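Local coordinates for imidazolonepropionase (Unidentified, PDB 2Q09), which catalyses the hydrolytic opening of imidazolone-5-propanoate to N-formimidoyl-L-glutamate, the third step of histidine degradation, at residues L42-M45 / Q46-K49; V127-L130 / I131-G134; D188-V191 / E192-Q196; V326-R329 / M330-M334; L358-Q361 / E362-G365. One frame throughout, in Å; residues are numbered along the deposited sequence.

Contact 1 of 5, residues L42-M45 / Q46-K49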
loop_
_atom_site.group_PDB
_atom_site.type_symbol
_atom_site.label_atom_id
_atom_site.label_comp_id
_atom_site.label_asym_id
_atom_site.label_seq_id
_atom_site.Cartn_x
_atom_site.Cartn_y
_atom_site.Cartn_z
ATOM N N LEU A 42 -7.382 -6.514 26.349
ATOM C CA LEU A 42 -7.945 -7.654 25.640
ATOM C C LEU A 42 -8.097 -8.747 26.680
ATOM O O LEU A 42 -7.124 -9.387 27.074
ATOM C CB LEU A 42 -7.011 -8.119 24.530
ATOM C CG LEU A 42 -7.319 -7.563 23.144
ATOM C CD1 LEU A 42 -6.240 -8.004 22.169
ATOM C CD2 LEU A 42 -8.692 -8.067 22.699
ATOM N N VAL A 43 -9.332 -8.959 27.116
ATOM C CA VAL A 43 -9.632 -9.940 28.150
ATOM C C VAL A 43 -10.646 -11.001 27.735
ATOM O O VAL A 43 -11.732 -10.681 27.255
ATOM C CB VAL A 43 -10.188 -9.237 29.401
ATOM C CG1 VAL A 43 -10.416 -10.249 30.520
ATOM C CG2 VAL A 43 -9.245 -8.133 29.836
ATOM N N PRO A 44 -10.305 -12.282 27.919
ATOM C CA PRO A 44 -11.232 -13.356 27.555
ATOM C C PRO A 44 -12.566 -13.154 28.262
ATOM O O PRO A 44 -12.605 -12.695 29.401
ATOM C CB PRO A 44 -10.500 -14.628 28.004
ATOM C CG PRO A 44 -9.467 -14.134 28.997
ATOM C CD PRO A 44 -9.033 -12.824 28.423
HETATM N N MSE A 45 -13.660 -13.480 27.583
HETATM C CA MSE A 45 -14.984 -13.310 28.161
HETATM C C MSE A 45 -15.244 -14.167 29.397
HETATM O O MSE A 45 -16.031 -13.785 30.257
HETATM C CB MSE A 45 -16.064 -13.572 27.105
HETATM C CG MSE A 45 -16.155 -12.486 26.029
HETATM SE SE MSE A 45 -16.433 -10.696 26.771
HETATM C CE MSE A 45 -18.306 -10.931 27.244
ATOM N N GLN A 46 -14.588 -15.319 29.497
ATOM C CA GLN A 46 -14.787 -16.183 30.657
ATOM C C GLN A 46 -14.317 -15.507 31.941
ATOM O O GLN A 46 -14.745 -15.867 33.034
ATOM C CB GLN A 46 -14.072 -17.529 30.467
ATOM C CG GLN A 46 -12.591 -17.438 30.171
ATOM C CD GLN A 46 -11.906 -18.796 30.205
ATOM O OE1 GLN A 46 -11.883 -19.460 31.237
ATOM N NE2 GLN A 46 -11.351 -19.216 29.078
ATOM N N ASP A 47 -13.433 -14.523 31.805
ATOM C CA ASP A 47 -12.919 -13.777 32.950
ATOM C C ASP A 47 -13.828 -12.591 33.243
ATOM O O ASP A 47 -13.418 -11.646 33.911
ATOM C CB ASP A 47 -11.508 -13.245 32.664
ATOM C CG ASP A 47 -10.477 -14.345 32.533
ATOM O OD1 ASP A 47 -10.853 -15.481 32.188
ATOM O OD2 ASP A 47 -9.284 -14.065 32.764
ATOM N N LEU A 48 -15.055 -12.633 32.737
ATOM C CA LEU A 48 -16.001 -11.547 32.954
ATOM C C LEU A 48 -17.431 -12.056 33.072
ATOM O O LEU A 48 -17.783 -13.087 32.512
ATOM C CB LEU A 48 -15.913 -10.536 31.804
ATOM C CG LEU A 48 -14.589 -9.786 31.638
ATOM C CD1 LEU A 48 -14.673 -8.833 30.459
ATOM C CD2 LEU A 48 -14.276 -9.025 32.918
ATOM N N LYS A 49 -18.264 -11.321 33.802
ATOM C CA LYS A 49 -19.659 -11.708 33.981
ATOM C C LYS A 49 -20.536 -10.508 34.339
ATOM O O LYS A 49 -20.118 -9.356 34.251
ATOM C CB LYS A 49 -19.768 -12.776 35.071
#
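V43 points CG1 at D47 because this branch stands anti to its backbone N (chi1 -176°), while D47 swings CG anti to its own carbonyl carbon (chi1 -67°), which lays the carboxylate beside the P44 ring. V43 CG1 thus reaches D47 CB at 3.8 Å, the two side chains crossing at about a right angle. P44 CG lies 3.7 Å from D47 CG, and both carboxylate oxygens border the same ring carbon, so the carboxylate lies against the proline ring with its carbon and both oxygens alike. Q46 CG also comes to 4.1 Å from P44 CB.

Two successive backbone bonds close the turn: D47 N gives its hydrogen to P44 O at 3.1 Å, and L48 N to M45 O at 2.9 Å. Both donors stand above the carbonyl plane of their acceptor. With M45 and Q46 in 3-10 conformation, these two i to i+3 bonds form a short 3-10 turn after the strand. V43 CG1 also comes within 4.3 Å of L48 CG, a loose apolar contact over the turn.

The Q46 amide NE2 is bonded to E28. The turn follows strand 38-44, an outermost strand of its four-stranded mixed sheet, and M45 and L48 both lean on A31 of the adjacent antiparallel strand 30-35.

Contact 2 of 5, residues V127-L130 / I131-G134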
loop_
_atom_site.group_PDB
_atom_site.type_symbol
_atom_site.label_atom_id
_atom_site.label_comp_id
_atom_site.label_asym_id
_atom_site.label_seq_id
_atom_site.Cartn_x
_atom_site.Cartn_y
_atom_site.Cartn_z
ATOM N N VAL A 127 -11.143 6.019 -2.724
ATOM C CA VAL A 127 -10.820 5.730 -1.333
ATOM C C VAL A 127 -12.026 5.150 -0.601
ATOM O O VAL A 127 -11.869 4.304 0.274
ATOM C CB VAL A 127 -10.352 6.993 -0.583
ATOM C CG1 VAL A 127 -10.043 6.650 0.883
ATOM C CG2 VAL A 127 -9.109 7.557 -1.254
ATOM N N LYS A 128 -13.227 5.589 -0.964
ATOM C CA LYS A 128 -14.423 5.082 -0.302
ATOM C C LYS A 128 -14.625 3.597 -0.561
ATOM O O LYS A 128 -15.162 2.879 0.285
ATOM C CB LYS A 128 -15.656 5.881 -0.733
ATOM C CG LYS A 128 -15.650 7.291 -0.134
ATOM C CD LYS A 128 -16.904 8.081 -0.471
ATOM C CE LYS A 128 -16.814 9.466 0.151
ATOM N NZ LYS A 128 -18.009 10.309 -0.127
ATOM N N SER A 129 -14.201 3.124 -1.730
ATOM C CA SER A 129 -14.337 1.702 -2.023
ATOM C C SER A 129 -13.377 0.900 -1.148
ATOM O O SER A 129 -13.705 -0.194 -0.688
ATOM C CB SER A 129 -14.065 1.420 -3.499
ATOM O OG SER A 129 -15.198 1.753 -4.283
ATOM N N LEU A 130 -12.185 1.436 -0.922
ATOM C CA LEU A 130 -11.219 0.737 -0.081
ATOM C C LEU A 130 -11.743 0.744 1.358
ATOM O O LEU A 130 -11.647 -0.255 2.072
ATOM C CB LEU A 130 -9.846 1.414 -0.138
ATOM C CG LEU A 130 -9.080 1.302 -1.461
ATOM C CD1 LEU A 130 -7.734 1.999 -1.337
ATOM C CD2 LEU A 130 -8.877 -0.170 -1.813
ATOM N N ILE A 131 -12.296 1.877 1.781
ATOM C CA ILE A 131 -12.838 2.010 3.133
ATOM C C ILE A 131 -13.862 0.919 3.459
ATOM O O ILE A 131 -13.761 0.255 4.494
ATOM C CB ILE A 131 -13.490 3.411 3.330
ATOM C CG1 ILE A 131 -12.425 4.460 3.702
ATOM C CG2 ILE A 131 -14.506 3.377 4.478
ATOM C CD1 ILE A 131 -11.142 4.355 2.932
ATOM N N ARG A 132 -14.834 0.720 2.580
ATOM C CA ARG A 132 -15.849 -0.291 2.840
ATOM C C ARG A 132 -15.338 -1.730 2.789
ATOM O O ARG A 132 -16.020 -2.643 3.261
ATOM C CB ARG A 132 -17.035 -0.103 1.900
ATOM C CG ARG A 132 -16.714 -0.250 0.437
ATOM C CD ARG A 132 -17.876 0.258 -0.399
ATOM N NE ARG A 132 -17.699 -0.061 -1.809
ATOM C CZ ARG A 132 -18.421 0.466 -2.791
ATOM N NH1 ARG A 132 -19.374 1.346 -2.518
ATOM N NH2 ARG A 132 -18.186 0.106 -4.044
ATOM N N GLU A 133 -14.153 -1.938 2.219
ATOM C CA GLU A 133 -13.559 -3.270 2.177
ATOM C C GLU A 133 -12.854 -3.533 3.500
ATOM O O GLU A 133 -12.443 -4.659 3.777
ATOM C CB GLU A 133 -12.507 -3.398 1.074
ATOM C CG GLU A 133 -13.022 -3.446 -0.335
ATOM C CD GLU A 133 -12.011 -4.074 -1.288
ATOM O OE1 GLU A 133 -10.799 -3.832 -1.120
ATOM O OE2 GLU A 133 -12.432 -4.803 -2.209
ATOM N N GLY A 134 -12.675 -2.482 4.294
ATOM C CA GLY A 134 -12.006 -2.636 5.573
ATOM C C GLY A 134 -10.609 -2.032 5.627
ATOM O O GLY A 134 -9.884 -2.251 6.592
#
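R132 lies back along S129, one turn earlier on the same helix. Its CB passes K128 O, and CG, placed between the backbone N and the carbonyl carbon (chi1 62°), comes to 3.2 Å from S129 O. From there the chain runs extended: CD skirts K128 O, NE passes S129 CA at 3.8 Å, and the guanidinium arrives with S129 OG over one of its faces. NH2 is 3.4 Å from that OG, but the angle is poor for a hydrogen bond, so the hydroxyl sits against the flat group without being gripped by it. The arginine also touches D393.

Elsewhere on the helix V127 CG1 and I131 CD1 meet at 3.3 Å, tighter than usual for two carbons; the model is strained here and the exact fit is doubtful. R132 N donates to K128 O at 3.2 Å in the regular helical pattern. At the end the pattern narrows: E133 N bonds L130 O at 3.0 Å and only weakly S129 O. G134, with positive phi, completes a Schellman motif that turns the chain into strand 135-141, and its N bonds I131 O.

The chemistry is therefore divided. V127 and L130 are buried, with I131 at their margin touching I167; R132 lays its aliphatic stem along the exposed side and carries its charge to the end, beside S129; and the E133 carboxylate, bonded to S327 and to the backbone of L328, is spent on the neighbouring helix.

Contact 3 of 5, residues D188-V191 / E192-Q196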
loop_
_atom_site.group_PDB
_atom_site.type_symbol
_atom_site.label_atom_id
_atom_site.label_comp_id
_atom_site.label_asym_id
_atom_site.label_seq_id
_atom_site.Cartn_x
_atom_site.Cartn_y
_atom_site.Cartn_z
ATOM N N ASP A 188 19.532 12.860 -16.225
ATOM C CA ASP A 188 20.301 13.200 -15.035
ATOM C C ASP A 188 19.957 14.574 -14.494
ATOM O O ASP A 188 20.103 14.842 -13.305
ATOM C CB ASP A 188 21.794 13.123 -15.347
ATOM C CG ASP A 188 22.267 11.699 -15.522
ATOM O OD1 ASP A 188 22.888 11.390 -16.558
ATOM O OD2 ASP A 188 22.014 10.882 -14.614
ATOM N N SER A 189 19.493 15.449 -15.377
ATOM C CA SER A 189 19.116 16.791 -14.980
ATOM C C SER A 189 17.841 16.686 -14.148
ATOM O O SER A 189 17.651 17.430 -13.185
ATOM C CB SER A 189 18.883 17.656 -16.221
ATOM O OG SER A 189 18.925 19.032 -15.890
ATOM N N TRP A 190 16.978 15.746 -14.525
ATOM C CA TRP A 190 15.724 15.529 -13.811
ATOM C C TRP A 190 16.054 14.962 -12.432
ATOM O O TRP A 190 15.444 15.332 -11.434
ATOM C CB TRP A 190 14.831 14.559 -14.600
ATOM C CG TRP A 190 13.592 14.127 -13.868
ATOM C CD1 TRP A 190 13.184 12.843 -13.639
ATOM C CD2 TRP A 190 12.608 14.978 -13.259
ATOM N NE1 TRP A 190 12.009 12.838 -12.921
ATOM C CE2 TRP A 190 11.635 14.133 -12.675
ATOM C CE3 TRP A 190 12.455 16.370 -13.148
ATOM C CZ2 TRP A 190 10.520 14.634 -11.992
ATOM C CZ3 TRP A 190 11.343 16.869 -12.465
ATOM C CH2 TRP A 190 10.392 15.998 -11.897
ATOM N N VAL A 191 17.026 14.062 -12.376
ATOM C CA VAL A 191 17.429 13.478 -11.106
ATOM C C VAL A 191 17.948 14.578 -10.175
ATOM O O VAL A 191 17.640 14.581 -8.983
ATOM C CB VAL A 191 18.517 12.395 -11.302
ATOM C CG1 VAL A 191 19.003 11.894 -9.947
ATOM C CG2 VAL A 191 17.949 11.237 -12.112
ATOM N N GLU A 192 18.721 15.518 -10.716
ATOM C CA GLU A 192 19.233 16.613 -9.892
ATOM C C GLU A 192 18.090 17.441 -9.313
ATOM O O GLU A 192 18.134 17.862 -8.160
ATOM C CB GLU A 192 20.149 17.529 -10.705
ATOM C CG GLU A 192 21.627 17.162 -10.635
ATOM C CD GLU A 192 22.522 18.213 -11.268
ATOM O OE1 GLU A 192 23.758 18.075 -11.176
ATOM O OE2 GLU A 192 21.988 19.176 -11.860
ATOM N N THR A 193 17.070 17.680 -10.127
ATOM C CA THR A 193 15.911 18.457 -9.701
ATOM C C THR A 193 15.210 17.804 -8.514
ATOM O O THR A 193 14.845 18.475 -7.547
ATOM C CB THR A 193 14.901 18.600 -10.849
ATOM O OG1 THR A 193 15.485 19.371 -11.904
ATOM C CG2 THR A 193 13.627 19.287 -10.354
ATOM N N ILE A 194 15.016 16.491 -8.602
ATOM C CA ILE A 194 14.366 15.728 -7.543
ATOM C C ILE A 194 15.168 15.833 -6.253
ATOM O O ILE A 194 14.622 16.101 -5.183
ATOM C CB ILE A 194 14.259 14.220 -7.922
ATOM C CG1 ILE A 194 13.392 14.049 -9.173
ATOM C CG2 ILE A 194 13.666 13.428 -6.770
ATOM C CD1 ILE A 194 13.317 12.615 -9.675
ATOM N N CYS A 195 16.470 15.608 -6.368
ATOM C CA CYS A 195 17.358 15.642 -5.215
ATOM C C CYS A 195 17.586 17.028 -4.611
ATOM O O CYS A 195 17.600 17.187 -3.392
ATOM C CB CYS A 195 18.713 15.031 -5.592
ATOM S SG CYS A 195 18.643 13.301 -6.107
ATOM N N GLN A 196 17.748 18.038 -5.457
ATOM C CA GLN A 196 18.032 19.376 -4.953
ATOM C C GLN A 196 16.845 20.303 -4.762
ATOM O O GLN A 196 16.962 21.334 -4.092
ATOM C CB GLN A 196 19.047 20.057 -5.871
ATOM C CG GLN A 196 20.422 19.431 -5.852
ATOM C CD GLN A 196 21.291 19.920 -6.985
ATOM O OE1 GLN A 196 21.286 21.103 -7.321
ATOM N NE2 GLN A 196 22.054 19.016 -7.578
HETATM O O HOH W 1 18.089 20.091 -12.423
#
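Four consecutive i to i+4 bonds hold helix 187-204 here, E192 N to D188 O through C195 N to V191 O, all between 3.0 and 3.1 Å. Within that frame W190 and I194 carry the side-chain contact. The indole CG stands anti to the backbone N (chi1 172°), which turns the ring along the helix so that I194 lies over one face. I194 CD1 sits 3.9 Å from the centroid of the five-membered ring and 26° off its normal, a CH-pi contact, and comes within 3.5 Å of W190 NE1. T193 CG2 approaches W190 CZ3 at 3.9 Å, obliquely. A leucine in place of W190 would probably deprive I194 CD1 of its flat platform and leave A175 O without the weak bond it receives from the indole N-H.

T193 turns OG1 the other way, where a water bonded to it also donates to S189 O at 2.8 Å; Y183 OH bonds the same OG1. Beyond, V191 CG1 rests on C195 SG at 4.1 Å, facing helix 222-234.

Strand 168-176, this helix and strand 210-213 form a beta-alpha-beta unit of the TIM-barrel fold. I194 touches A175 and A176, and W190 lies about 7 Å, side chain to side chain, from H177 of the ligand pocket.

Contact 4 of 5, residues V326-R329 / M330-M334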
loop_
_atom_site.group_PDB
_atom_site.type_symbol
_atom_site.label_atom_id
_atom_site.label_comp_id
_atom_site.label_asym_id
_atom_site.label_seq_id
_atom_site.Cartn_x
_atom_site.Cartn_y
_atom_site.Cartn_z
ATOM N N VAL A 326 -9.729 -1.129 -8.133
ATOM C CA VAL A 326 -9.816 -0.567 -6.798
ATOM C C VAL A 326 -10.376 -1.572 -5.809
ATOM O O VAL A 326 -11.540 -1.502 -5.413
ATOM C CB VAL A 326 -10.687 0.690 -6.804
ATOM C CG1 VAL A 326 -10.680 1.339 -5.422
ATOM C CG2 VAL A 326 -10.153 1.669 -7.856
ATOM N N SER A 327 -9.529 -2.514 -5.424
ATOM C CA SER A 327 -9.917 -3.549 -4.485
ATOM C C SER A 327 -8.671 -4.187 -3.881
ATOM O O SER A 327 -7.815 -4.709 -4.604
ATOM C CB SER A 327 -10.738 -4.628 -5.197
ATOM O OG SER A 327 -11.104 -5.656 -4.293
ATOM N N LEU A 328 -8.556 -4.138 -2.560
ATOM C CA LEU A 328 -7.418 -4.760 -1.898
ATOM C C LEU A 328 -7.704 -6.254 -1.792
ATOM O O LEU A 328 -6.822 -7.087 -1.984
ATOM C CB LEU A 328 -7.207 -4.192 -0.490
ATOM C CG LEU A 328 -6.134 -4.924 0.328
ATOM C CD1 LEU A 328 -4.785 -4.825 -0.383
ATOM C CD2 LEU A 328 -6.041 -4.324 1.728
ATOM N N ARG A 329 -8.950 -6.586 -1.483
ATOM C CA ARG A 329 -9.323 -7.986 -1.346
ATOM C C ARG A 329 -9.178 -8.781 -2.638
ATOM O O ARG A 329 -8.844 -9.963 -2.600
ATOM C CB ARG A 329 -10.737 -8.104 -0.771
ATOM C CG ARG A 329 -10.771 -7.644 0.694
ATOM C CD ARG A 329 -12.148 -7.735 1.321
ATOM N NE ARG A 329 -12.610 -9.113 1.433
ATOM C CZ ARG A 329 -13.770 -9.455 1.986
ATOM N NH1 ARG A 329 -14.568 -8.514 2.475
ATOM N NH2 ARG A 329 -14.148 -10.724 2.036
HETATM N N MSE A 330 -9.401 -8.138 -3.782
HETATM C CA MSE A 330 -9.248 -8.830 -5.061
HETATM C C MSE A 330 -7.757 -9.156 -5.181
HETATM O O MSE A 330 -7.365 -10.211 -5.688
HETATM C CB MSE A 330 -9.674 -7.928 -6.222
HETATM C CG MSE A 330 -9.609 -8.590 -7.590
HETATM SE SE MSE A 330 -10.950 -10.008 -7.796
HETATM C CE MSE A 330 -9.779 -11.537 -7.853
ATOM N N ALA A 331 -6.922 -8.243 -4.698
ATOM C CA ALA A 331 -5.478 -8.448 -4.750
ATOM C C ALA A 331 -5.087 -9.645 -3.887
ATOM O O ALA A 331 -4.188 -10.416 -4.234
ATOM C CB ALA A 331 -4.746 -7.194 -4.264
HETATM N N MSE A 332 -5.757 -9.786 -2.749
HETATM C CA MSE A 332 -5.485 -10.903 -1.847
HETATM C C MSE A 332 -5.862 -12.212 -2.547
HETATM O O MSE A 332 -5.132 -13.207 -2.483
HETATM C CB MSE A 332 -6.298 -10.740 -0.561
HETATM C CG MSE A 332 -5.886 -9.514 0.262
HETATM SE SE MSE A 332 -7.117 -9.097 1.680
HETATM C CE MSE A 332 -6.572 -10.532 2.926
ATOM N N ASN A 333 -7.018 -12.203 -3.204
ATOM C CA ASN A 333 -7.493 -13.378 -3.928
ATOM C C ASN A 333 -6.495 -13.734 -5.033
ATOM O O ASN A 333 -6.174 -14.903 -5.247
ATOM C CB ASN A 333 -8.874 -13.090 -4.520
ATOM C CG ASN A 333 -9.489 -14.292 -5.203
ATOM O OD1 ASN A 333 -9.076 -14.684 -6.298
ATOM N ND2 ASN A 333 -10.484 -14.893 -4.551
HETATM N N MSE A 334 -5.990 -12.717 -5.723
HETATM C CA MSE A 334 -5.030 -12.961 -6.790
HETATM C C MSE A 334 -3.671 -13.416 -6.271
HETATM O O MSE A 334 -3.011 -14.223 -6.917
HETATM C CB MSE A 334 -4.876 -11.722 -7.674
HETATM C CG MSE A 334 -6.102 -11.452 -8.521
HETATM SE SE MSE A 334 -5.832 -10.049 -9.837
HETATM C CE MSE A 334 -7.545 -10.187 -10.758
#
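A helix N-cap, set at the start of helix 328-339 against the end of helix 116-133, is what S327 and M330 make. S327 turns OG anti to its backbone N (chi1 179°) and beside its carbonyl carbon, and in this position the hydroxyl oxygen accepts from M330 N at 3.1 Å, with an angle of 149° at the hydrogen. M330 CB closes against the same OG at 3.3 Å, and against S327 CB at 3.6 Å, so the cap is packed by carbon as well as bonded. A valine in place of S327 would probably leave M330 N without its capping acceptor and E133 OE2 without its hydroxyl partner.

The cap is shared between two elements of the amidohydrolase TIM barrel: the E133 carboxylate at this helix start puts its negative charge at the positive end of the helix dipole and is likely to be stabilised there. Helical bonding then sets in, with M332 N on L328 O at 3.0 Å in the carbonyl plane and N333 N on R329 O.

On the buried side M332, a selenomethionine with CG anti to its carbonyl carbon (chi1 -65°) and an extended chi2, sets SE 3.9 Å from R329 CA and 4.1 Å from R329 CG. The arginine's chain bends at chi3 and carries the guanidinium onward to Q394, while its NE bonds L386 O. L328 packs on L68 and D70 of strand 63-73.

Contact 5 of 5, residues L358-Q361 / E362-G365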
loop_
_atom_site.group_PDB
_atom_site.type_symbol
_atom_site.label_atom_id
_atom_site.label_comp_id
_atom_site.label_asym_id
_atom_site.label_seq_id
_atom_site.Cartn_x
_atom_site.Cartn_y
_atom_site.Cartn_z
ATOM N N LEU A 358 5.281 0.043 5.835
ATOM C CA LEU A 358 5.044 1.476 5.977
ATOM C C LEU A 358 5.750 2.015 7.217
ATOM O O LEU A 358 5.547 3.166 7.595
ATOM C CB LEU A 358 3.539 1.761 6.073
ATOM C CG LEU A 358 2.671 1.320 4.888
ATOM C CD1 LEU A 358 1.219 1.681 5.133
ATOM C CD2 LEU A 358 3.176 1.985 3.610
ATOM N N GLY A 359 6.570 1.172 7.837
ATOM C CA GLY A 359 7.305 1.562 9.029
ATOM C C GLY A 359 6.431 1.706 10.260
ATOM O O GLY A 359 6.806 2.382 11.221
ATOM N N GLU A 360 5.269 1.064 10.241
ATOM C CA GLU A 360 4.339 1.138 11.362
ATOM C C GLU A 360 4.205 -0.178 12.133
ATOM O O GLU A 360 3.209 -0.391 12.829
ATOM C CB GLU A 360 2.961 1.564 10.856
ATOM C CG GLU A 360 2.902 2.969 10.263
ATOM C CD GLU A 360 3.160 4.056 11.292
ATOM O OE1 GLU A 360 2.608 3.960 12.407
ATOM O OE2 GLU A 360 3.902 5.008 10.980
ATOM N N GLN A 361 5.199 -1.053 12.011
ATOM C CA GLN A 361 5.159 -2.351 12.684
ATOM C C GLN A 361 4.833 -2.276 14.178
ATOM O O GLN A 361 4.197 -3.182 14.721
ATOM C CB GLN A 361 6.490 -3.093 12.497
ATOM C CG GLN A 361 7.709 -2.328 13.007
ATOM C CD GLN A 361 8.300 -1.405 11.957
ATOM O OE1 GLN A 361 7.596 -0.901 11.086
ATOM N NE2 GLN A 361 9.600 -1.171 12.045
ATOM N N GLU A 362 5.265 -1.208 14.841
ATOM C CA GLU A 362 5.027 -1.065 16.278
ATOM C C GLU A 362 3.663 -0.476 16.634
ATOM O O GLU A 362 3.228 -0.569 17.783
ATOM C CB GLU A 362 6.119 -0.190 16.914
ATOM C CG GLU A 362 7.537 -0.733 16.775
ATOM C CD GLU A 362 8.559 0.067 17.567
ATOM O OE1 GLU A 362 8.738 1.269 17.282
ATOM O OE2 GLU A 362 9.183 -0.512 18.481
ATOM N N GLN A 363 2.981 0.112 15.656
ATOM C CA GLN A 363 1.700 0.769 15.910
ATOM C C GLN A 363 0.435 0.144 15.322
ATOM O O GLN A 363 -0.650 0.311 15.877
ATOM C CB GLN A 363 1.768 2.210 15.405
ATOM C CG GLN A 363 2.923 3.019 15.942
ATOM C CD GLN A 363 2.757 3.358 17.403
ATOM O OE1 GLN A 363 1.684 3.778 17.835
ATOM N NE2 GLN A 363 3.822 3.188 18.176
ATOM N N LEU A 364 0.573 -0.558 14.202
ATOM C CA LEU A 364 -0.575 -1.147 13.510
ATOM C C LEU A 364 -0.374 -2.575 13.018
ATOM O O LEU A 364 0.739 -3.097 13.023
ATOM C CB LEU A 364 -0.919 -0.276 12.300
ATOM C CG LEU A 364 -1.304 1.184 12.547
ATOM C CD1 LEU A 364 -1.156 1.997 11.263
ATOM C CD2 LEU A 364 -2.728 1.231 13.054
ATOM N N GLY A 365 -1.469 -3.196 12.590
ATOM C CA GLY A 365 -1.390 -4.534 12.041
ATOM C C GLY A 365 -1.650 -5.719 12.946
ATOM O O GLY A 365 -1.721 -6.851 12.450
HETATM O O HOH W 2 6.709 1.239 13.884
HETATM O O HOH W 3 2.714 -4.855 13.423
#
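The E360 carboxylate and the Q363 amide are turned 72° against each other, and the carboxylate meets not the amide but the aliphatic stem below it: E360 OE1 comes to 3.6 Å from Q363 CB and 3.7 Å from Q363 CG. The other oxygen, OE2, makes a salt bridge to K170, while the Q363 amide sends OE1 to R38, so each flat group has its polar partner outside the turn. Both chains fold back at their second torsion. In E360 a CG anti to the carbonyl carbon (chi1 -65°) followed by a bend (chi2 -66°) lays the carboxylate beside Q363. CG of Q361 and CG of E362 are 4.1 Å apart.

One carbonyl gathers the backbone. E360 O accepts from L364 N at 3.0 Å, nearly along the C=O axis, and from Q363 N at 2.9 Å, the latter donor standing well above the carbonyl plane. Two donors grip this oxygen from different directions and hold the turn closed. L364 CD1 reaches E360 CB at 4.2 Å, a loose apolar contact on the inner side.

Two waters bridge backbone atoms of the turn. One donates to G359 O and accepts from E362 N, and the other donates to both Q361 O and L364 O, the latter at 2.7 Å.

G359, with positive phi, is the C-prime residue of a Schellman motif ending helix 352-357; the turn that follows leads toward strand 375-378, with L364 resting on T137 and R168 of two barrel strands.

Overall arrangement
Contacts 2 and 4 are the only pair that touch: helix 116-133 ends where helix 328-339 begins, and the E133 carboxylate serves both. Both are partly buried, as is contact 3, about 36 Å from contact 2 between centres and across the chain's centre from it; its chemistry is aromatic and apolar, where contact 4 relies on a cap and contact 2 is a helix end closed by a Schellman motif. Contacts 1 and 5 lie at the surface, in turns closed by backbone bonds, contact 5 with waters as well. Contact 1 belongs to the small mixed sheet, about 58 Å from contact 3 between centres, whereas contacts 2 to 5 all fall within the amidohydrolase range.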